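Local coordinates for protein DNA gyrase, B subunit, truncated (Myxococcus xanthus, PDB 3CWV) that probably supplies the ATP-binding part of a type II topoisomerase that breaks, passes and rejoins double-stranded DNA, at residues A[26-29]-A[30-34]. Sequence-based numbering, arbitrary orientation.
Sequences VGEY and GLHHL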
loop_
_atom_site.group_PDB
_atom_site.type_symbol
_atom_site.label_atom_id
_atom_site.label_comp_id
_atom_site.label_asym_id
_atom_site.label_seq_id
_atom_site.Cartn_x
_atom_site.Cartn_y
_atom_site.Cartn_z
ATOM N N VAL A 26 -16.653 -8.640 11.475
ATOM C CA VAL A 26 -15.971 -9.802 12.067
ATOM C C VAL A 26 -16.112 -11.085 11.243
ATOM O O VAL A 26 -15.988 -12.203 11.778
ATOM C CB VAL A 26 -16.360 -10.038 13.570
ATOM C CG1 VAL A 26 -15.957 -8.836 14.438
ATOM C CG2 VAL A 26 -17.862 -10.382 13.734
ATOM N N GLY A 27 -16.327 -10.911 9.942
ATOM C CA GLY A 27 -16.276 -12.007 8.983
ATOM C C GLY A 27 -14.961 -12.014 8.212
ATOM O O GLY A 27 -13.915 -11.554 8.713
ATOM N N GLU A 28 -15.010 -12.515 6.984
ATOM C CA GLU A 28 -13.790 -12.676 6.183
ATOM C C GLU A 28 -13.093 -11.344 5.782
ATOM O O GLU A 28 -11.859 -11.272 5.715
ATOM C CB GLU A 28 -14.071 -13.593 4.978
ATOM C CG GLU A 28 -14.331 -12.906 3.678
ATOM C CD GLU A 28 -13.596 -13.597 2.550
ATOM O OE1 GLU A 28 -13.865 -13.273 1.375
ATOM O OE2 GLU A 28 -12.737 -14.466 2.843
ATOM N N TYR A 29 -13.865 -10.283 5.565
ATOM C CA TYR A 29 -13.272 -8.960 5.267
ATOM C C TYR A 29 -12.436 -8.431 6.459
ATOM O O TYR A 29 -11.287 -8.021 6.284
ATOM C CB TYR A 29 -14.404 -7.979 4.905
ATOM C CG TYR A 29 -14.064 -6.496 4.755
ATOM C CD1 TYR A 29 -13.884 -5.928 3.484
ATOM C CD2 TYR A 29 -14.009 -5.649 5.872
ATOM C CE1 TYR A 29 -13.612 -4.560 3.332
ATOM C CE2 TYR A 29 -13.743 -4.288 5.727
ATOM C CZ TYR A 29 -13.550 -3.751 4.463
ATOM O OH TYR A 29 -13.273 -2.405 4.336
ATOM N N GLY A 30 -13.027 -8.423 7.661
ATOM C CA GLY A 30 -12.334 -7.892 8.830
ATOM C C GLY A 30 -11.130 -8.721 9.195
ATOM O O GLY A 30 -10.088 -8.183 9.612
ATOM N N LEU A 31 -11.275 -10.041 9.053
ATOM C CA LEU A 31 -10.162 -10.962 9.287
ATOM C C LEU A 31 -8.974 -10.594 8.423
ATOM O O LEU A 31 -7.860 -10.529 8.917
ATOM C CB LEU A 31 -10.555 -12.408 8.939
ATOM C CG LEU A 31 -9.434 -13.428 9.130
ATOM C CD1 LEU A 31 -9.149 -13.665 10.628
ATOM C CD2 LEU A 31 -9.743 -14.763 8.389
ATOM N N HIS A 32 -9.214 -10.380 7.123
ATOM C CA HIS A 32 -8.115 -10.025 6.218
ATOM C C HIS A 32 -7.568 -8.625 6.508
ATOM O O HIS A 32 -6.370 -8.372 6.372
ATOM C CB HIS A 32 -8.547 -10.167 4.767
ATOM C CG HIS A 32 -8.722 -11.600 4.375
ATOM N ND1 HIS A 32 -7.705 -12.352 3.827
ATOM C CD2 HIS A 32 -9.751 -12.449 4.582
ATOM C CE1 HIS A 32 -8.126 -13.597 3.657
ATOM N NE2 HIS A 32 -9.369 -13.680 4.103
ATOM N N HIS A 33 -8.447 -7.732 6.931
ATOM C CA HIS A 33 -7.997 -6.386 7.347
ATOM C C HIS A 33 -6.968 -6.352 8.454
ATOM O O HIS A 33 -6.098 -5.497 8.464
ATOM C CB HIS A 33 -9.178 -5.487 7.627
ATOM C CG HIS A 33 -9.700 -4.860 6.376
ATOM N ND1 HIS A 33 -10.154 -5.614 5.314
ATOM C CD2 HIS A 33 -9.721 -3.574 5.961
ATOM C CE1 HIS A 33 -10.489 -4.811 4.319
ATOM N NE2 HIS A 33 -10.249 -3.566 4.693
ATOM N N LEU A 34 -7.009 -7.327 9.347
ATOM C CA LEU A 34 -5.978 -7.401 10.371
ATOM C C LEU A 34 -4.600 -7.510 9.747
ATOM O O LEU A 34 -3.626 -6.914 10.240
ATOM C CB LEU A 34 -6.233 -8.596 11.303
ATOM C CG LEU A 34 -7.590 -8.671 12.010
ATOM C CD1 LEU A 34 -7.512 -9.888 12.945
ATOM C CD2 LEU A 34 -7.919 -7.405 12.816
#
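Y29 and H33 stack one turn apart at the N-terminal end of helix 28-47, capped at G27; the helix packs through L31 and L34 against strand 151-159 in the mixed sheet of what is, by family, the GHKL-type ATPase domain of GyrB. The rings form an offset stack, centroids 3.9 Å apart and planes 26° from parallel; H33 CE1 sits over one face of the tyrosine, 3.2 Å from Y29 CZ. With CG of Y29 anti to the backbone N (chi1 171°), the phenol stands out from the helix, and the H33 imidazole leans back over one face of it. Two donors of H33 meet on Y29 O: the amide in the i to i+4 helical bond, H33 N to Y29 O at 2.9 Å, and the ring in a second bond, H33 ND1 to Y29 O at 2.8 Å. The ring donor comes from well above the carbonyl plane, and its N-H angle is bent to 136°. Without the imidazole, as with an alanine here, Y29 O would probably keep the amide bond alone and the tyrosine face would lose its stacking partner. D25 OD1 accepts from the amides of G27 and G30, at the helix start, where N-H groups lack the usual i-4 carbonyl. E28 OE1 is held in a salt bridge by R173 of helix 171-184. H32 N bonds to E28 O at 3.1 Å, less certainly, since that oxygen is crowded in the model. The N-cap carbonyl takes the first helical bond, nearly straight, from L31 N to G27 O at 3.1 Å.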